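Local coordinates for putative agmatine deiminase (Streptococcus mutans, PDB 2EWO), which probably catalyses the hydrolysis of agmatine to N-carbamoylputrescine and ammonia, at residues A2-N7 / V150-T155; V116-N121 / K156-E161. All coordinates share one frame; numbering follows the deposited sequence.

Contact 1: A2-N7 / V150-T155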
loop_
_atom_site.group_PDB
_atom_site.type_symbol
_atom_site.label_atom_id
_atom_site.label_comp_id
_atom_site.label_asym_id
_atom_site.label_seq_id
_atom_site.Cartn_x
_atom_site.Cartn_y
_atom_site.Cartn_z
ATOM N N ALA A 2 2.661 8.882 26.021
ATOM C CA ALA A 2 1.605 9.202 25.014
ATOM C C ALA A 2 0.370 8.339 25.265
ATOM O O ALA A 2 -0.031 7.550 24.409
ATOM C CB ALA A 2 2.146 8.975 23.599
ATOM N N LYS A 3 -0.224 8.501 26.446
ATOM C CA LYS A 3 -1.406 7.739 26.824
ATOM C C LYS A 3 -2.720 8.479 26.578
ATOM O O LYS A 3 -2.744 9.529 25.934
ATOM C CB LYS A 3 -1.316 7.295 28.289
ATOM C CG LYS A 3 -1.398 8.403 29.324
ATOM C CD LYS A 3 -1.362 7.835 30.746
ATOM C CE LYS A 3 -1.560 8.932 31.805
ATOM N NZ LYS A 3 -0.463 9.968 31.837
ATOM N N ARG A 4 -3.814 7.920 27.092
ATOM C CA ARG A 4 -5.149 8.493 26.913
ATOM C C ARG A 4 -5.918 8.626 28.215
ATOM O O ARG A 4 -6.321 7.632 28.806
ATOM C CB ARG A 4 -5.984 7.629 25.951
ATOM C CG ARG A 4 -5.523 7.648 24.496
ATOM C CD ARG A 4 -6.532 8.314 23.555
ATOM N NE ARG A 4 -7.205 7.338 22.692
ATOM C CZ ARG A 4 -7.653 7.587 21.462
ATOM N NH1 ARG A 4 -7.506 8.798 20.924
ATOM N NH2 ARG A 4 -8.236 6.620 20.762
ATOM N N ILE A 5 -6.123 9.857 28.660
ATOM C CA ILE A 5 -6.896 10.082 29.873
ATOM C C ILE A 5 -8.329 9.763 29.490
ATOM O O ILE A 5 -8.813 10.221 28.453
ATOM C CB ILE A 5 -6.810 11.534 30.327
ATOM C CG1 ILE A 5 -7.954 11.839 31.294
ATOM C CG2 ILE A 5 -6.806 12.439 29.110
ATOM C CD1 ILE A 5 -7.886 11.039 32.589
ATOM N N LYS A 6 -9.021 8.996 30.326
ATOM C CA LYS A 6 -10.380 8.634 29.970
ATOM C C LYS A 6 -11.486 8.774 30.995
ATOM O O LYS A 6 -12.656 8.640 30.643
ATOM C CB LYS A 6 -10.388 7.216 29.397
ATOM C CG LYS A 6 -9.450 6.231 30.089
ATOM C CD LYS A 6 -9.484 4.870 29.393
ATOM C CE LYS A 6 -9.107 4.978 27.915
ATOM N NZ LYS A 6 -9.155 3.669 27.199
ATOM N N ASN A 7 -11.157 9.062 32.244
ATOM C CA ASN A 7 -12.220 9.182 33.232
ATOM C C ASN A 7 -12.577 10.590 33.671
ATOM O O ASN A 7 -13.431 10.778 34.536
ATOM C CB ASN A 7 -11.895 8.322 34.446
ATOM C CG ASN A 7 -12.306 6.878 34.244
ATOM O OD1 ASN A 7 -13.499 6.572 34.122
ATOM N ND2 ASN A 7 -11.323 5.982 34.186
ATOM N N VAL A 150 2.253 13.539 24.159
ATOM C CA VAL A 150 1.155 14.281 24.749
ATOM C C VAL A 150 -0.099 13.430 24.828
ATOM O O VAL A 150 -0.589 12.928 23.813
ATOM C CB VAL A 150 0.873 15.577 23.929
ATOM C CG1 VAL A 150 1.074 15.308 22.455
ATOM C CG2 VAL A 150 -0.539 16.080 24.183
ATOM N N ASP A 151 -0.611 13.274 26.048
ATOM C CA ASP A 151 -1.815 12.482 26.296
ATOM C C ASP A 151 -3.007 13.092 25.557
ATOM O O ASP A 151 -2.900 14.179 24.997
ATOM C CB ASP A 151 -2.083 12.407 27.805
ATOM C CG ASP A 151 -0.920 11.765 28.579
ATOM O OD1 ASP A 151 -0.013 11.197 27.932
ATOM O OD2 ASP A 151 -0.907 11.823 29.834
ATOM N N SER A 152 -4.139 12.402 25.537
ATOM C CA SER A 152 -5.286 12.940 24.830
ATOM C C SER A 152 -6.591 12.449 25.400
ATOM O O SER A 152 -6.642 11.423 26.070
ATOM C CB SER A 152 -5.217 12.560 23.355
ATOM O OG SER A 152 -5.265 11.153 23.209
ATOM N N TYR A 153 -7.646 13.211 25.124
ATOM C CA TYR A 153 -8.993 12.894 25.564
ATOM C C TYR A 153 -9.741 12.475 24.314
ATOM O O TYR A 153 -9.622 13.139 23.284
ATOM C CB TYR A 153 -9.689 14.126 26.145
ATOM C CG TYR A 153 -9.031 14.719 27.369
ATOM C CD1 TYR A 153 -7.927 15.571 27.259
ATOM C CD2 TYR A 153 -9.494 14.403 28.640
ATOM C CE1 TYR A 153 -7.292 16.085 28.391
ATOM C CE2 TYR A 153 -8.873 14.905 29.771
ATOM C CZ TYR A 153 -7.769 15.737 29.641
ATOM O OH TYR A 153 -7.113 16.137 30.776
ATOM N N LYS A 154 -10.505 11.386 24.397
ATOM C CA LYS A 154 -11.285 10.898 23.252
ATOM C C LYS A 154 -12.788 11.101 23.440
ATOM O O LYS A 154 -13.416 10.483 24.305
ATOM C CB LYS A 154 -11.010 9.415 23.000
ATOM C CG LYS A 154 -11.710 8.856 21.768
ATOM C CD LYS A 154 -11.206 9.537 20.503
ATOM C CE LYS A 154 -11.837 8.939 19.245
ATOM N NZ LYS A 154 -11.369 9.621 18.005
ATOM N N THR A 155 -13.354 11.975 22.614
ATOM C CA THR A 155 -14.779 12.273 22.655
ATOM C C THR A 155 -15.523 11.175 21.890
ATOM O O THR A 155 -15.846 11.335 20.714
ATOM C CB THR A 155 -15.068 13.649 22.006
ATOM O OG1 THR A 155 -14.529 13.686 20.678
ATOM C CG2 THR A 155 -14.443 14.758 22.832
#
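Ile5 lays its CG2 methyl over the middle of the Tyr153 ring, 3.3 Å from the ring centroid and 12° off the normal, a CH-pi contact that forms the close-packed side of this contact. CG1 of Ile5 follows at the CE2 side of the same ring. The phenol end of Tyr153 has its polar partner outside the two segments, its OH being hydrogen-bonded to Arg114, and Asp13 of helix 10-13 touches Ile5. The chain start, with its short strand 4-5, runs beside strand 152-155 as an outer strand of a four-stranded mixed sheet, consistent with the alpha/beta-propeller (pentein) fold of this family. The pairing is loose: the bonds from Ser152 N to Lys3 O and from Ile5 N to Ser152 O are both weak. On the face bearing Arg4 and Ser152, the arginine chain bends at chi2 and chi3, setting Lys154 CB above the centre of its guanidinium and Ser152 OG at its edge. Arg4 NH1 makes a salt bridge to Asp117 OD2, and Lys154 NZ is hydrogen-bonded to the carbonyl of Trp118. The more exposed end is polar. Asp151 takes Lys3 N on OD1 (3.1 Å) from above the carboxylate plane, while Lys3 NZ reaches OD2 at 2.8 Å on the syn side as a salt bridge. A bend at chi4 (-64°) brings the ammonium back to that oxygen.

Contact 2: V116-N121 / K156-E161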
loop_
_atom_site.group_PDB
_atom_site.type_symbol
_atom_site.label_atom_id
_atom_site.label_comp_id
_atom_site.label_asym_id
_atom_site.label_seq_id
_atom_site.Cartn_x
_atom_site.Cartn_y
_atom_site.Cartn_z
ATOM N N VAL A 116 -7.380 17.039 22.790
ATOM C CA VAL A 116 -8.696 16.430 22.693
ATOM C C VAL A 116 -8.867 15.898 21.285
ATOM O O VAL A 116 -8.876 16.663 20.323
ATOM C CB VAL A 116 -9.831 17.436 23.004
ATOM C CG1 VAL A 116 -9.559 18.751 22.314
ATOM C CG2 VAL A 116 -11.170 16.875 22.539
ATOM N N ASP A 117 -8.980 14.580 21.167
ATOM C CA ASP A 117 -9.151 13.951 19.866
ATOM C C ASP A 117 -10.637 13.701 19.627
ATOM O O ASP A 117 -11.274 12.949 20.364
ATOM C CB ASP A 117 -8.350 12.641 19.815
ATOM C CG ASP A 117 -8.546 11.879 18.517
ATOM O OD1 ASP A 117 -8.977 12.486 17.510
ATOM O OD2 ASP A 117 -8.249 10.666 18.503
ATOM N N TRP A 118 -11.184 14.359 18.607
ATOM C CA TRP A 118 -12.598 14.221 18.263
ATOM C C TRP A 118 -12.776 13.075 17.273
ATOM O O TRP A 118 -11.805 12.473 16.805
ATOM C CB TRP A 118 -13.144 15.516 17.625
ATOM C CG TRP A 118 -12.729 16.823 18.301
ATOM C CD1 TRP A 118 -11.694 17.646 17.939
ATOM C CD2 TRP A 118 -13.313 17.417 19.471
ATOM N NE1 TRP A 118 -11.598 18.703 18.810
ATOM C CE2 TRP A 118 -12.577 18.586 19.759
ATOM C CE3 TRP A 118 -14.388 17.072 20.307
ATOM C CZ2 TRP A 118 -12.878 19.409 20.847
ATOM C CZ3 TRP A 118 -14.684 17.895 21.389
ATOM C CH2 TRP A 118 -13.931 19.045 21.646
ATOM N N GLU A 119 -14.027 12.777 16.957
ATOM C CA GLU A 119 -14.325 11.725 16.001
ATOM C C GLU A 119 -14.428 12.403 14.655
ATOM O O GLU A 119 -15.057 13.447 14.539
ATOM C CB GLU A 119 -15.656 11.075 16.327
ATOM C CG GLU A 119 -15.788 10.702 17.761
ATOM C CD GLU A 119 -16.123 9.252 17.915
ATOM O OE1 GLU A 119 -17.090 8.813 17.259
ATOM O OE2 GLU A 119 -15.427 8.556 18.687
ATOM N N PHE A 120 -13.822 11.811 13.636
ATOM C CA PHE A 120 -13.847 12.389 12.294
ATOM C C PHE A 120 -14.591 11.473 11.330
ATOM O O PHE A 120 -14.284 10.290 11.249
ATOM C CB PHE A 120 -12.411 12.581 11.801
ATOM C CG PHE A 120 -12.308 13.126 10.408
ATOM C CD1 PHE A 120 -12.673 14.439 10.135
ATOM C CD2 PHE A 120 -11.819 12.330 9.373
ATOM C CE1 PHE A 120 -12.552 14.957 8.858
ATOM C CE2 PHE A 120 -11.690 12.834 8.088
ATOM C CZ PHE A 120 -12.059 14.153 7.829
ATOM N N ASN A 121 -15.556 12.003 10.587
ATOM C CA ASN A 121 -16.283 11.155 9.651
ATOM C C ASN A 121 -16.324 11.748 8.247
ATOM O O ASN A 121 -17.253 11.496 7.485
ATOM C CB ASN A 121 -17.701 10.907 10.159
ATOM C CG ASN A 121 -18.469 12.188 10.355
ATOM O OD1 ASN A 121 -19.672 12.170 10.616
ATOM N ND2 ASN A 121 -17.773 13.318 10.236
ATOM N N LYS A 156 -15.792 10.060 22.561
ATOM C CA LYS A 156 -16.465 8.951 21.907
ATOM C C LYS A 156 -17.862 9.310 21.427
ATOM O O LYS A 156 -18.669 9.890 22.163
ATOM C CB LYS A 156 -16.519 7.722 22.828
ATOM C CG LYS A 156 -17.010 6.444 22.128
ATOM C CD LYS A 156 -16.732 5.159 22.925
ATOM C CE LYS A 156 -17.136 3.909 22.122
ATOM N NZ LYS A 156 -16.792 2.600 22.766
ATOM N N ASP A 157 -18.116 8.961 20.168
ATOM C CA ASP A 157 -19.386 9.194 19.485
ATOM C C ASP A 157 -19.701 10.657 19.202
ATOM O O ASP A 157 -20.785 10.983 18.716
ATOM C CB ASP A 157 -20.533 8.544 20.258
ATOM C CG ASP A 157 -20.422 7.035 20.278
ATOM O OD1 ASP A 157 -20.253 6.451 19.190
ATOM O OD2 ASP A 157 -20.505 6.432 21.368
ATOM N N PHE A 158 -18.745 11.534 19.497
ATOM C CA PHE A 158 -18.911 12.960 19.249
ATOM C C PHE A 158 -18.020 13.364 18.076
ATOM O O PHE A 158 -16.815 13.538 18.243
ATOM C CB PHE A 158 -18.514 13.775 20.478
ATOM C CG PHE A 158 -18.829 15.228 20.349
ATOM C CD1 PHE A 158 -18.003 16.069 19.618
ATOM C CD2 PHE A 158 -19.986 15.746 20.903
ATOM C CE1 PHE A 158 -18.329 17.409 19.437
ATOM C CE2 PHE A 158 -20.320 17.080 20.728
ATOM C CZ PHE A 158 -19.490 17.913 19.994
ATOM N N VAL A 159 -18.613 13.517 16.894
ATOM C CA VAL A 159 -17.862 13.895 15.697
ATOM C C VAL A 159 -17.767 15.406 15.467
ATOM O O VAL A 159 -18.744 16.055 15.098
ATOM C CB VAL A 159 -18.460 13.214 14.425
ATOM C CG1 VAL A 159 -19.971 13.390 14.388
ATOM C CG2 VAL A 159 -17.834 13.809 13.169
ATOM N N LEU A 160 -16.578 15.957 15.682
ATOM C CA LEU A 160 -16.341 17.381 15.489
ATOM C C LEU A 160 -15.018 17.580 14.753
ATOM O O LEU A 160 -14.082 16.810 14.936
ATOM C CB LEU A 160 -16.282 18.086 16.840
ATOM C CG LEU A 160 -16.031 19.593 16.789
ATOM C CD1 LEU A 160 -17.226 20.281 16.138
ATOM C CD2 LEU A 160 -15.797 20.129 18.200
ATOM N N GLU A 161 -14.942 18.606 13.915
ATOM C CA GLU A 161 -13.711 18.879 13.185
ATOM C C GLU A 161 -13.111 20.195 13.659
ATOM O O GLU A 161 -13.836 21.152 13.923
ATOM C CB GLU A 161 -13.978 18.927 11.681
ATOM C CG GLU A 161 -15.335 19.481 11.309
ATOM C CD GLU A 161 -16.460 18.480 11.516
ATOM O OE1 GLU A 161 -16.539 17.507 10.729
ATOM O OE2 GLU A 161 -17.255 18.666 12.468
#
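Strand 113-119 and the short strand 158-159 meet where Glu119 and Val159 come abreast, their CA atoms 4.2 Å apart, in a fold consistent with the alpha/beta propeller (pentein) of this family. The touching parts run 75° apart, and the chain turns a corner at Lys156 and Asp157 just before strand 158-159. Glu119 N donates to Phe158 O at 3.2 Å, with an N-H...O angle of 155°. Beyond it, Val159 CA approaches Glu119 O in a CA-H...O contact. The buried side belongs to Trp118. Its indole is held between two aliphatic groups: Leu160 CD2 sits over the centre of the six-membered ring, 3.7 Å from the centroid and almost on the normal, and Val116 CG2 lies against the opposite face, offset toward the rim. Leu160 reaches there with CG anti to its own N, its side chain running alongside the indole. Phe158 also lies beside the tryptophan, its ring plane at 48° to the indole. Trp118 NE1 is hydrogen-bonded to Thr104 of the neighbouring strand 104-107, and helix 191-202 touches both aromatic residues through Leu202 and Lys197. On the more exposed side, a bend at chi2 turns the Glu119 carboxylate toward the corner at Lys156 and Asp157. There Glu119 OE1 and Asp157 OD1 are 4.4 Å apart, two like charges that would probably repel weakly.

In the fold
The centres of contacts 1 and 2 lie about 13 Å apart on the same side of the chain's centre, and the two touch directly. Along the chain their segments alternate: 2-7, 116-121, 150-155, then 156-161. Strand 152-155 continues round a corner into strand 158-159, so one run of chain serves both contacts. Strand 113-119 lies beside 152-155 in the mixed sheet ordered 4-5, 152-155, 113-119, 104-107; Tyr153 O to Asp117 N, at 2.6 Å, is a probable hydrogen bond of that pairing. Contact 1 thus attaches the chain start to the sheet's outer edge, while contact 2 lies nearer the centre, where the chain leaves that sheet.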